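Local structure of glutathione S-transferase domain (Xanthobacter autotrophicus, 4HZ2) at residues B[38-43]-B[89-94]; B[67-70]-B[75-78]; B[182-187]-B[216-221]; B[24-29]-B[63-68]; B[42-47]-B[97-102]. The protein binds glutathione and probably transfers it to other compounds, as glutathione S-transferases generally do. All blocks are in the same frame, centred on the assembly; numbering follows the deposited sequence.

How the interactions relate
Four of the five contacts lie in the N-terminal, thioredoxin-like domain, built on a sheet with strand order 2-1-3-4. Interactions 2 and 4 share helix 63-68 and adjoining strands 76-78 and 24-27, and their centres are about 5 Å apart. Interaction 1 joins helices 32-43 and 88-96; strand 24-27 directly precedes the first of them. Interaction 5, centred about 7 Å from interaction 1, picks up where helix 32-43 ends. Interaction 3 comes last in the chain, in the helical C-terminal domain. It reaches interaction 1 through Gln39 and Asn217 and interaction 5 through Leu43 and Ile216, so the two domains meet along helix 32-43. Interactions 2, 3 and 4 each contain a residue of the glutathione pocket.

Interaction 1: B[38-43]-B[89-94]; sequences AQILSL and NAILLH
Ile40 meets Leu92 and Ile91 with no ring or side-chain amide between them; the flat groups of both segments have partners elsewhere. The Gln39 amide bonds Gly215 O and Asn217 N, the Asn89 amide reaches Lys36 and Glu119, and His94 ND1 bonds Thr110 OG1 of the second subunit. What remains is an aliphatic seam between helices 32-43 and 88-96, two helices that pack side by side in the thioredoxin-like domain, whose closest CA atoms, those of Ile40 and Leu92, are 6.2 Å apart. The segments bury 152 Å² between them, nearly half of it on Ile40, with Leu92 next. Ile40 has CG1 anti to its backbone N (chi1 -164°), which wedges CG2 between the N and the carbonyl carbon. The Leu92 branch CD2 comes against the root of this side chain, 3.7 Å from Ile40 CB and 4.0 Å from Ile40 CG2, the two side chains crossing at a slant. Nothing polar is exchanged across the seam, although all three touching residues are buried. Beyond Leu92, the same Ile40 CG2 faces Ile91, lying 4.3 Å from its CG2 and 4.2 Å from its carbonyl O.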
# COMPACT_ATOMS: atom_id res chain seq x y z
N ALA B 38 -8.89 14.97 -4.01
CA ALA B 38 -9.50 16.31 -4.00
C ALA B 38 -8.92 17.16 -2.87
O ALA B 38 -8.64 18.37 -3.06
CB ALA B 38 -11.02 16.22 -3.90
N GLN B 39 -8.76 16.56 -1.70
CA GLN B 39 -8.31 17.32 -0.56
C GLN B 39 -6.89 17.85 -0.73
O GLN B 39 -6.61 19.02 -0.39
CB GLN B 39 -8.38 16.44 0.71
CG GLN B 39 -8.02 17.16 2.00
CD GLN B 39 -9.02 18.25 2.35
OE1 GLN B 39 -10.07 18.00 3.00
NE2 GLN B 39 -8.72 19.46 1.94
N ILE B 40 -5.96 17.02 -1.23
CA ILE B 40 -4.59 17.54 -1.40
C ILE B 40 -4.52 18.56 -2.55
O ILE B 40 -3.75 19.52 -2.48
CB ILE B 40 -3.55 16.41 -1.62
CG1 ILE B 40 -2.14 16.93 -1.40
CG2 ILE B 40 -3.74 15.73 -2.97
CD1 ILE B 40 -1.89 17.41 0.02
N LEU B 41 -5.31 18.38 -3.60
CA LEU B 41 -5.36 19.40 -4.67
C LEU B 41 -5.86 20.75 -4.15
O LEU B 41 -5.30 21.82 -4.46
CB LEU B 41 -6.22 18.93 -5.85
CG LEU B 41 -5.60 17.79 -6.65
CD1 LEU B 41 -6.49 17.37 -7.80
CD2 LEU B 41 -4.24 18.21 -7.17
N SER B 42 -6.90 20.72 -3.33
CA SER B 42 -7.43 21.96 -2.79
C SER B 42 -6.43 22.59 -1.81
O SER B 42 -6.23 23.81 -1.85
CB SER B 42 -8.83 21.76 -2.16
OG SER B 42 -8.78 21.05 -0.93
N LEU B 43 -5.79 21.77 -0.96
CA LEU B 43 -4.80 22.28 0.01
C LEU B 43 -3.60 22.93 -0.67
O LEU B 43 -2.97 23.85 -0.14
CB LEU B 43 -4.32 21.15 0.95
CG LEU B 43 -5.36 20.72 1.98
CD1 LEU B 43 -4.94 19.41 2.63
CD2 LEU B 43 -5.52 21.83 3.02
N ASN B 89 -2.60 7.31 -2.65
CA ASN B 89 -1.49 7.71 -1.80
C ASN B 89 -0.30 8.23 -2.62
O ASN B 89 0.50 9.07 -2.13
CB ASN B 89 -1.08 6.57 -0.86
CG ASN B 89 -2.11 6.33 0.27
OD1 ASN B 89 -3.11 7.02 0.39
ND2 ASN B 89 -1.81 5.35 1.11
N ALA B 90 -0.16 7.75 -3.86
CA ALA B 90 0.83 8.32 -4.81
C ALA B 90 0.41 9.72 -5.21
O ALA B 90 1.26 10.60 -5.37
CB ALA B 90 0.98 7.43 -6.05
N ILE B 91 -0.89 9.95 -5.36
CA ILE B 91 -1.39 11.31 -5.67
C ILE B 91 -1.11 12.26 -4.49
O ILE B 91 -0.70 13.42 -4.66
CB ILE B 91 -2.89 11.27 -6.01
CG1 ILE B 91 -3.07 10.57 -7.36
CG2 ILE B 91 -3.51 12.68 -6.06
CD1 ILE B 91 -4.47 10.05 -7.63
N LEU B 92 -1.27 11.77 -3.25
CA LEU B 92 -0.92 12.59 -2.10
C LEU B 92 0.56 12.95 -2.14
O LEU B 92 0.92 14.10 -1.92
CB LEU B 92 -1.18 11.85 -0.78
CG LEU B 92 -2.64 11.69 -0.28
CD1 LEU B 92 -2.76 10.74 0.93
CD2 LEU B 92 -3.32 13.07 -0.04
N LEU B 93 1.42 11.97 -2.39
CA LEU B 93 2.86 12.22 -2.47
C LEU B 93 3.22 13.15 -3.60
O LEU B 93 4.16 13.92 -3.49
CB LEU B 93 3.63 10.89 -2.62
CG LEU B 93 3.71 10.03 -1.35
CD1 LEU B 93 4.06 8.59 -1.74
CD2 LEU B 93 4.78 10.62 -0.43
N HIS B 94 2.48 13.10 -4.70
CA HIS B 94 2.89 13.86 -5.87
C HIS B 94 2.66 15.36 -5.65
O HIS B 94 3.54 16.22 -5.94
CB HIS B 94 2.08 13.40 -7.09
CG HIS B 94 2.40 14.16 -8.34
ND1 HIS B 94 3.46 13.81 -9.15
CD2 HIS B 94 1.84 15.26 -8.89
CE1 HIS B 94 3.52 14.66 -10.18
NE2 HIS B 94 2.56 15.56 -10.03

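Interaction 2: B[67-70]-B[75-78]; sequences ALNA and PVVV
Leu68 and Asn69 lean on strand 76-78 through apolar contacts, and no hydrogen bond passes between 67-70 and 75-78. The tightest approach is that of Asn69 CB to Val76 CG2, at 3.6 Å. The same methyl lies 3.9 Å from Asn69 ND2, so it sits against the stem and the nitrogen end of the amide, one side chain set aslant the other. Leu68 touches more loosely: its CB is 4.4 Å from Val76 CG1, and its CD2 is 4.3 Å from Val78 CG2. Val76 and Val78, two apart along the strand, thus present methyls on one face of the sheet. In the thioredoxin-like fold this is the face covered by helix 63-68, whereas Pro75 and Val77 contact helices 32-43 and 88-96. The backbone of the strand is bonded to Tyr26 and Arg24 in strand 24-27. Polar bonding belongs to the amide of Asn69, which is swung anti to its own N (chi1 178°) and gripped at both ends: ND2 bonds Lys73 O, while OD1 meets Ile71 N and Arg86 NH1. These partners fix the flip of the amide and span the turn leading to the cis peptide bond before Pro75, a hallmark of the family; Pro75 touches bound glutathione.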
# COMPACT_ATOMS: atom_id res chain seq x y z
N ALA B 67 -7.58 2.93 -20.46
CA ALA B 67 -6.53 3.65 -21.18
C ALA B 67 -5.85 4.68 -20.27
O ALA B 67 -4.64 4.93 -20.41
CB ALA B 67 -7.07 4.30 -22.46
N LEU B 68 -6.60 5.27 -19.34
CA LEU B 68 -6.02 6.18 -18.33
C LEU B 68 -5.30 5.41 -17.21
O LEU B 68 -4.21 5.80 -16.75
CB LEU B 68 -7.08 7.10 -17.72
CG LEU B 68 -7.79 8.04 -18.70
CD1 LEU B 68 -8.94 8.77 -18.03
CD2 LEU B 68 -6.78 9.03 -19.29
N ASN B 69 -5.92 4.33 -16.74
CA ASN B 69 -5.36 3.58 -15.63
C ASN B 69 -5.67 2.09 -15.83
O ASN B 69 -6.81 1.66 -15.65
CB ASN B 69 -5.93 4.08 -14.29
CG ASN B 69 -5.41 3.29 -13.11
OD1 ASN B 69 -4.40 2.59 -13.24
ND2 ASN B 69 -6.10 3.36 -11.96
N ALA B 70 -4.65 1.31 -16.23
CA ALA B 70 -4.83 -0.12 -16.51
C ALA B 70 -5.34 -0.90 -15.28
O ALA B 70 -5.95 -1.95 -15.43
CB ALA B 70 -3.54 -0.74 -17.05
N PRO B 75 -9.17 7.01 -7.42
CA PRO B 75 -9.07 8.21 -8.24
C PRO B 75 -8.01 8.14 -9.31
O PRO B 75 -6.99 7.46 -9.15
CB PRO B 75 -8.68 9.29 -7.22
CG PRO B 75 -7.92 8.52 -6.15
CD PRO B 75 -8.71 7.24 -6.03
N VAL B 76 -8.25 8.88 -10.38
CA VAL B 76 -7.23 9.16 -11.37
C VAL B 76 -7.26 10.68 -11.52
O VAL B 76 -8.33 11.28 -11.59
CB VAL B 76 -7.54 8.47 -12.72
CG1 VAL B 76 -6.67 9.04 -13.81
CG2 VAL B 76 -7.33 6.96 -12.61
N VAL B 77 -6.10 11.29 -11.49
CA VAL B 77 -5.98 12.73 -11.72
C VAL B 77 -5.31 12.93 -13.09
O VAL B 77 -4.24 12.39 -13.34
CB VAL B 77 -5.15 13.40 -10.62
CG1 VAL B 77 -4.89 14.88 -10.94
CG2 VAL B 77 -5.83 13.22 -9.25
N VAL B 78 -5.94 13.70 -13.97
CA VAL B 78 -5.37 13.95 -15.28
C VAL B 78 -4.97 15.42 -15.37
O VAL B 78 -5.79 16.31 -15.15
CB VAL B 78 -6.33 13.58 -16.42
CG1 VAL B 78 -5.66 13.82 -17.77
CG2 VAL B 78 -6.79 12.12 -16.29

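Interaction 3: B[182-187]-B[216-221]; sequences ALFAYT and INLIPP
Within the helical C-terminal domain, helix 178-187 is flanked by an irregular run, 216-221, that links helix 201-211 to helix 222-225 and also borders helix 32-43 of the N-terminal domain. Phe184 contributes the largest share of the contact. With its CG anti to the backbone N (chi1 -179°), the ring reaches out from the helix and offers its rim to Leu218, whose CD2 lies in the ring plane at 3.7 Å from Phe184 CZ and 4.1 Å from Phe184 CE2. Ile216 CG2 comes to 4.3 Å from Phe184 CE2 at an oblique setting. One residue on, the backbone takes over: Ile219 CD1 rests 3.9 Å from Ala185 O, and the Ile219 side chain also packs on Trp35. The next residue, Tyr186, belongs to the glutathione pocket; it touches the ligand, and its OH bonds Asn33 N. The ring of Phe184 stacks on His188, and that imidazole joins both segments, bonding Phe184 O through ND1 and Ile219 N through NE2. No hydrogen bond runs directly between the segments, so their mutual hold is apolar, and the polar link is indirect. Since a carbonyl must receive a proton and a backbone amide must give one, the two bonds suggest that His188 is probably neutral, with its proton on ND1, and fixed in its flip.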
# COMPACT_ATOMS: atom_id res chain seq x y z
N ALA B 182 -4.10 10.66 4.78
CA ALA B 182 -4.36 9.33 4.25
C ALA B 182 -5.22 8.49 5.21
O ALA B 182 -6.10 7.77 4.76
CB ALA B 182 -3.07 8.58 3.91
N LEU B 183 -4.95 8.58 6.51
CA LEU B 183 -5.70 7.78 7.49
C LEU B 183 -7.00 8.48 7.92
O LEU B 183 -7.95 7.81 8.38
CB LEU B 183 -4.83 7.39 8.69
CG LEU B 183 -3.89 6.22 8.31
CD1 LEU B 183 -2.57 6.23 9.06
CD2 LEU B 183 -4.57 4.86 8.41
N PHE B 184 -7.07 9.79 7.73
CA PHE B 184 -8.29 10.53 8.06
C PHE B 184 -9.40 10.19 7.06
O PHE B 184 -10.59 10.12 7.42
CB PHE B 184 -8.02 12.02 8.09
CG PHE B 184 -9.21 12.88 8.42
CD1 PHE B 184 -9.46 13.24 9.75
CD2 PHE B 184 -10.07 13.35 7.41
CE1 PHE B 184 -10.51 14.08 10.05
CE2 PHE B 184 -11.13 14.19 7.73
CZ PHE B 184 -11.36 14.53 9.05
N ALA B 185 -9.01 9.96 5.80
CA ALA B 185 -9.95 9.78 4.69
C ALA B 185 -11.11 8.87 5.06
O ALA B 185 -12.27 9.24 4.91
CB ALA B 185 -9.20 9.25 3.45
N TYR B 186 -10.81 7.65 5.52
CA TYR B 186 -11.88 6.75 5.97
C TYR B 186 -12.14 6.77 7.46
O TYR B 186 -13.26 6.51 7.90
CB TYR B 186 -11.61 5.31 5.50
CG TYR B 186 -11.78 5.18 4.00
CD1 TYR B 186 -13.04 5.08 3.43
CD2 TYR B 186 -10.67 5.18 3.17
CE1 TYR B 186 -13.21 4.94 2.06
CE2 TYR B 186 -10.82 5.05 1.80
CZ TYR B 186 -12.09 4.95 1.26
OH TYR B 186 -12.24 4.83 -0.11
N THR B 187 -11.11 7.08 8.26
CA THR B 187 -11.30 7.00 9.72
C THR B 187 -12.35 8.01 10.17
O THR B 187 -13.12 7.72 11.11
CB THR B 187 -9.98 7.18 10.51
OG1 THR B 187 -9.02 6.23 10.04
CG2 THR B 187 -10.20 6.91 12.01
N ILE B 216 -9.58 21.77 5.52
CA ILE B 216 -10.03 20.39 5.55
C ILE B 216 -11.56 20.33 5.52
O ILE B 216 -12.24 21.03 6.29
CB ILE B 216 -9.51 19.64 6.82
CG1 ILE B 216 -7.98 19.64 6.84
CG2 ILE B 216 -10.05 18.22 6.88
CD1 ILE B 216 -7.32 18.87 5.72
N ASN B 217 -12.08 19.49 4.62
CA ASN B 217 -13.51 19.27 4.46
C ASN B 217 -13.86 17.81 4.72
O ASN B 217 -13.09 16.91 4.38
CB ASN B 217 -13.91 19.61 3.03
CG ASN B 217 -13.24 20.88 2.54
OD1 ASN B 217 -13.54 21.97 3.06
ND2 ASN B 217 -12.30 20.76 1.56
N LEU B 218 -15.02 17.58 5.31
CA LEU B 218 -15.50 16.24 5.60
C LEU B 218 -16.29 15.64 4.45
O LEU B 218 -16.89 16.38 3.65
CB LEU B 218 -16.37 16.26 6.85
CG LEU B 218 -15.82 17.02 8.06
CD1 LEU B 218 -16.79 16.99 9.24
CD2 LEU B 218 -14.47 16.42 8.48
N ILE B 219 -16.29 14.32 4.36
CA ILE B 219 -17.24 13.63 3.49
C ILE B 219 -18.60 13.63 4.20
O ILE B 219 -18.73 13.13 5.34
CB ILE B 219 -16.79 12.17 3.17
CG1 ILE B 219 -15.38 12.16 2.57
CG2 ILE B 219 -17.80 11.49 2.24
CD1 ILE B 219 -14.80 10.76 2.39
N PRO B 220 -19.64 14.18 3.53
CA PRO B 220 -20.97 14.12 4.18
C PRO B 220 -21.42 12.66 4.35
O PRO B 220 -20.91 11.76 3.66
CB PRO B 220 -21.87 14.88 3.20
CG PRO B 220 -20.92 15.71 2.33
CD PRO B 220 -19.69 14.84 2.22
N PRO B 221 -22.40 12.42 5.25
CA PRO B 221 -22.88 11.05 5.43
C PRO B 221 -23.37 10.43 4.12
O PRO B 221 -24.07 11.09 3.34
CB PRO B 221 -24.05 11.22 6.43
CG PRO B 221 -23.74 12.49 7.15
CD PRO B 221 -23.11 13.38 6.12

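Interaction 4: B[24-29]-B[63-68]; sequences RIYGMN and ADFLAL
Tyr26 meets Phe65 and Leu68 where helix 63-68 packs on the sheet of the thioredoxin-like domain, over the inner strand 24-27. Along this strand, Arg24 comes first; it makes no contact with the helix, but its NH1 reaches Tyr26 OH in a weak bond of 2.8 Å, bent to 129° at the hydrogen, and sits in the plane of the tyrosine ring. Tyr26 then carries the contact. Its CG stands anti to the carbonyl carbon (chi1 -67°), which turns the ring toward the helix. Leu68 CD1 lies over one face, 3.8 Å above the plane and displaced toward the rim, nearest CE1 and CZ of Tyr26 at 3.9 Å each. The methyl is 4.0 Å from the ring centroid and 20° off the normal, a CH-pi contact, with the two side chains crossing at about a right angle. At the root of the tyrosine, Phe65 CE2 comes edge-on, 3.9 Å from Tyr26 CB; the Phe65 ring also packs on Val74 of the glutathione site. Past Gly27 the chain leaves the strand, and Met28 touches both Thr60 and bound glutathione. At the segment's end, the backbone N of Asn29 bonds Glu52 OE2.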
# COMPACT_ATOMS: atom_id res chain seq x y z
N ARG B 24 -8.31 17.32 -14.14
CA ARG B 24 -9.55 16.56 -13.90
C ARG B 24 -9.32 15.50 -12.85
O ARG B 24 -8.26 14.88 -12.82
CB ARG B 24 -10.04 15.86 -15.19
CG ARG B 24 -10.92 16.70 -16.10
CD ARG B 24 -11.16 16.03 -17.45
NE ARG B 24 -10.11 16.36 -18.41
CZ ARG B 24 -9.39 15.47 -19.08
NH1 ARG B 24 -9.63 14.17 -18.93
NH2 ARG B 24 -8.44 15.86 -19.92
N ILE B 25 -10.28 15.29 -11.94
CA ILE B 25 -10.24 14.11 -11.07
C ILE B 25 -11.38 13.18 -11.50
O ILE B 25 -12.56 13.58 -11.48
CB ILE B 25 -10.44 14.41 -9.57
CG1 ILE B 25 -9.46 15.46 -9.06
CG2 ILE B 25 -10.33 13.14 -8.72
CD1 ILE B 25 -9.66 15.79 -7.58
N TYR B 26 -11.03 11.96 -11.88
CA TYR B 26 -12.04 10.90 -12.06
C TYR B 26 -12.23 10.24 -10.71
O TYR B 26 -11.27 9.70 -10.15
CB TYR B 26 -11.57 9.88 -13.09
CG TYR B 26 -11.49 10.47 -14.47
CD1 TYR B 26 -10.42 11.29 -14.85
CD2 TYR B 26 -12.49 10.21 -15.40
CE1 TYR B 26 -10.37 11.85 -16.12
CE2 TYR B 26 -12.45 10.75 -16.67
CZ TYR B 26 -11.39 11.57 -17.02
OH TYR B 26 -11.38 12.09 -18.28
N GLY B 27 -13.46 10.29 -10.20
CA GLY B 27 -13.74 9.74 -8.88
C GLY B 27 -15.19 9.40 -8.63
O GLY B 27 -16.05 9.66 -9.47
N MET B 28 -15.45 8.82 -7.46
CA MET B 28 -16.78 8.45 -7.04
C MET B 28 -17.11 9.27 -5.80
O MET B 28 -16.36 9.28 -4.84
CB MET B 28 -16.81 6.96 -6.67
CG MET B 28 -16.58 6.03 -7.85
SD MET B 28 -16.39 4.33 -7.27
CE MET B 28 -15.90 3.53 -8.80
N ASN B 29 -18.23 9.98 -5.84
CA ASN B 29 -18.69 10.78 -4.72
C ASN B 29 -18.90 9.86 -3.51
O ASN B 29 -19.59 8.85 -3.63
CB ASN B 29 -20.02 11.44 -5.10
CG ASN B 29 -20.45 12.52 -4.12
OD1 ASN B 29 -19.68 12.90 -3.24
ND2 ASN B 29 -21.66 13.02 -4.28
N ALA B 63 -13.20 0.99 -21.82
CA ALA B 63 -12.00 1.13 -22.66
C ALA B 63 -11.26 2.45 -22.36
O ALA B 63 -10.07 2.45 -22.06
CB ALA B 63 -12.37 1.03 -24.15
N ASP B 64 -11.99 3.56 -22.44
CA ASP B 64 -11.44 4.89 -22.19
C ASP B 64 -10.78 4.99 -20.82
O ASP B 64 -9.69 5.54 -20.70
CB ASP B 64 -12.52 5.97 -22.34
CG ASP B 64 -13.01 6.12 -23.76
OD1 ASP B 64 -12.29 5.66 -24.67
OD2 ASP B 64 -14.10 6.70 -23.96
N PHE B 65 -11.44 4.48 -19.79
CA PHE B 65 -10.86 4.59 -18.47
C PHE B 65 -9.63 3.72 -18.31
O PHE B 65 -8.65 4.16 -17.70
CB PHE B 65 -11.85 4.27 -17.35
CG PHE B 65 -11.29 4.60 -16.00
CD1 PHE B 65 -10.67 3.63 -15.22
CD2 PHE B 65 -11.35 5.91 -15.52
CE1 PHE B 65 -10.11 3.96 -14.00
CE2 PHE B 65 -10.80 6.23 -14.29
CZ PHE B 65 -10.18 5.26 -13.53
N LEU B 66 -9.67 2.49 -18.82
CA LEU B 66 -8.53 1.59 -18.66
C LEU B 66 -7.32 2.15 -19.41
O LEU B 66 -6.18 1.88 -19.05
CB LEU B 66 -8.86 0.15 -19.11
CG LEU B 66 -9.82 -0.64 -18.21
CD1 LEU B 66 -10.37 -1.89 -18.90
CD2 LEU B 66 -9.15 -0.99 -16.88
N ALA B 67 -7.58 2.93 -20.46
CA ALA B 67 -6.53 3.65 -21.18
C ALA B 67 -5.85 4.68 -20.27
O ALA B 67 -4.64 4.93 -20.41
CB ALA B 67 -7.07 4.30 -22.46
N LEU B 68 -6.60 5.27 -19.34
CA LEU B 68 -6.02 6.18 -18.33
C LEU B 68 -5.30 5.41 -17.21
O LEU B 68 -4.21 5.80 -16.75
CB LEU B 68 -7.08 7.10 -17.72
CG LEU B 68 -7.79 8.04 -18.70
CD1 LEU B 68 -8.94 8.77 -18.03
CD2 LEU B 68 -6.78 9.03 -19.29

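Interaction 5: B[42-47]-B[97-102]; sequences SLTGHD and EGTPWL
A Schellman motif closes helix 32-43, and beside it the run between helices 88-96 and 107-137, which leads from the thioredoxin-like domain into the helical one, packs Trp101 on Leu43. In the motif, Gly45 has positive phi, its N bonds Ser42 O at 3.2 Å, and His46 N bonds Leu41 O. Thr99 to Leu102 form a type I turn, and Thr99 adds an ST turn: its OG1 accepts from Trp101 N at 3.0 Å, with an angle of 148° at the hydrogen, and also bonds Ala96 O. These bonds help set the indole against the helix end. Leu43 CD1 sits over one indole face, 3.7 Å above the plane, toward the rim and 26° off the normal of the six-membered ring, a CH-pi contact with a 3.8 Å approach to Trp101 CZ2. Trp101 also packs on Leu181 and Ile178 of helix 178-187. Replacing Trp101 with an alanine would probably leave the Leu43 methyl without its aromatic face and open a gap between the helix end and helix 178-187. A second, smaller touch joins the methyls of two threonines, Thr44 CG2 and Thr99 CG2, 4.0 Å apart. Thr44 directs OG1 back between its own N and carbonyl carbon (chi1 59°), where it bonds Ile40 O. His46, whose ring meets Phe95 edge-to-face, donates from ND1 to the same Thr44 OG1 at 3.0 Å, the oxygen lying close to the imidazole plane.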
# COMPACT_ATOMS: atom_id res chain seq x y z
N SER B 42 -6.90 20.72 -3.33
CA SER B 42 -7.43 21.96 -2.79
C SER B 42 -6.43 22.59 -1.81
O SER B 42 -6.23 23.81 -1.85
CB SER B 42 -8.83 21.76 -2.16
OG SER B 42 -8.78 21.05 -0.93
N LEU B 43 -5.79 21.77 -0.96
CA LEU B 43 -4.80 22.28 0.01
C LEU B 43 -3.60 22.93 -0.67
O LEU B 43 -2.97 23.85 -0.14
CB LEU B 43 -4.32 21.15 0.95
CG LEU B 43 -5.36 20.72 1.98
CD1 LEU B 43 -4.94 19.41 2.63
CD2 LEU B 43 -5.52 21.83 3.02
N THR B 44 -3.26 22.45 -1.87
CA THR B 44 -2.06 22.95 -2.54
C THR B 44 -2.41 23.92 -3.67
O THR B 44 -1.55 24.29 -4.47
CB THR B 44 -1.18 21.79 -3.06
OG1 THR B 44 -1.95 20.99 -3.98
CG2 THR B 44 -0.67 20.94 -1.90
N GLY B 45 -3.67 24.36 -3.72
CA GLY B 45 -4.03 25.50 -4.57
C GLY B 45 -4.35 25.15 -6.00
O GLY B 45 -4.35 26.02 -6.86
N HIS B 46 -4.63 23.88 -6.27
CA HIS B 46 -4.94 23.46 -7.64
C HIS B 46 -6.44 23.47 -7.91
O HIS B 46 -7.20 22.85 -7.17
CB HIS B 46 -4.39 22.06 -7.93
CG HIS B 46 -2.90 22.01 -7.96
ND1 HIS B 46 -2.14 21.62 -6.88
CD2 HIS B 46 -2.01 22.30 -8.95
CE1 HIS B 46 -0.86 21.67 -7.19
NE2 HIS B 46 -0.76 22.09 -8.45
N ASP B 47 -6.85 24.16 -8.97
CA ASP B 47 -8.20 24.04 -9.49
C ASP B 47 -8.34 22.74 -10.28
O ASP B 47 -7.42 22.34 -11.00
CB ASP B 47 -8.51 25.22 -10.41
CG ASP B 47 -9.09 26.40 -9.67
OD1 ASP B 47 -9.61 26.20 -8.55
OD2 ASP B 47 -9.03 27.53 -10.19
N GLU B 97 4.54 17.26 -2.48
CA GLU B 97 5.97 17.45 -2.62
C GLU B 97 6.31 18.94 -2.60
O GLU B 97 5.70 19.73 -3.35
CB GLU B 97 6.44 16.78 -3.92
CG GLU B 97 7.94 16.67 -4.10
CD GLU B 97 8.59 15.75 -3.09
OE1 GLU B 97 9.36 16.28 -2.27
OE2 GLU B 97 8.36 14.49 -3.12
N GLY B 98 7.26 19.33 -1.75
CA GLY B 98 7.69 20.75 -1.62
C GLY B 98 6.74 21.64 -0.83
O GLY B 98 6.89 22.87 -0.83
N THR B 99 5.76 21.03 -0.17
CA THR B 99 4.84 21.75 0.72
C THR B 99 5.03 21.24 2.16
O THR B 99 5.63 20.20 2.38
CB THR B 99 3.35 21.55 0.33
OG1 THR B 99 2.86 20.27 0.80
CG2 THR B 99 3.17 21.65 -1.18
N PRO B 100 4.52 21.98 3.15
CA PRO B 100 4.65 21.49 4.53
C PRO B 100 3.87 20.20 4.76
O PRO B 100 4.00 19.58 5.83
CB PRO B 100 4.05 22.62 5.38
CG PRO B 100 4.03 23.84 4.50
CD PRO B 100 3.99 23.36 3.07
N TRP B 101 3.06 19.76 3.79
CA TRP B 101 2.33 18.48 3.99
C TRP B 101 3.23 17.25 3.78
O TRP B 101 2.82 16.11 4.08
CB TRP B 101 1.11 18.38 3.04
CG TRP B 101 0.03 19.30 3.49
CD1 TRP B 101 -0.24 20.58 3.04
CD2 TRP B 101 -0.90 19.03 4.54
NE1 TRP B 101 -1.30 21.10 3.74
CE2 TRP B 101 -1.72 20.18 4.68
CE3 TRP B 101 -1.13 17.93 5.36
CZ2 TRP B 101 -2.75 20.25 5.60
CZ3 TRP B 101 -2.16 17.99 6.29
CH2 TRP B 101 -2.97 19.14 6.39
N LEU B 102 4.43 17.45 3.22
CA LEU B 102 5.34 16.32 2.99
C LEU B 102 6.77 16.67 3.41
O LEU B 102 7.41 17.51 2.76
CB LEU B 102 5.34 15.89 1.53
CG LEU B 102 6.12 14.61 1.21
CD1 LEU B 102 5.62 13.37 1.98
CD2 LEU B 102 6.10 14.32 -0.28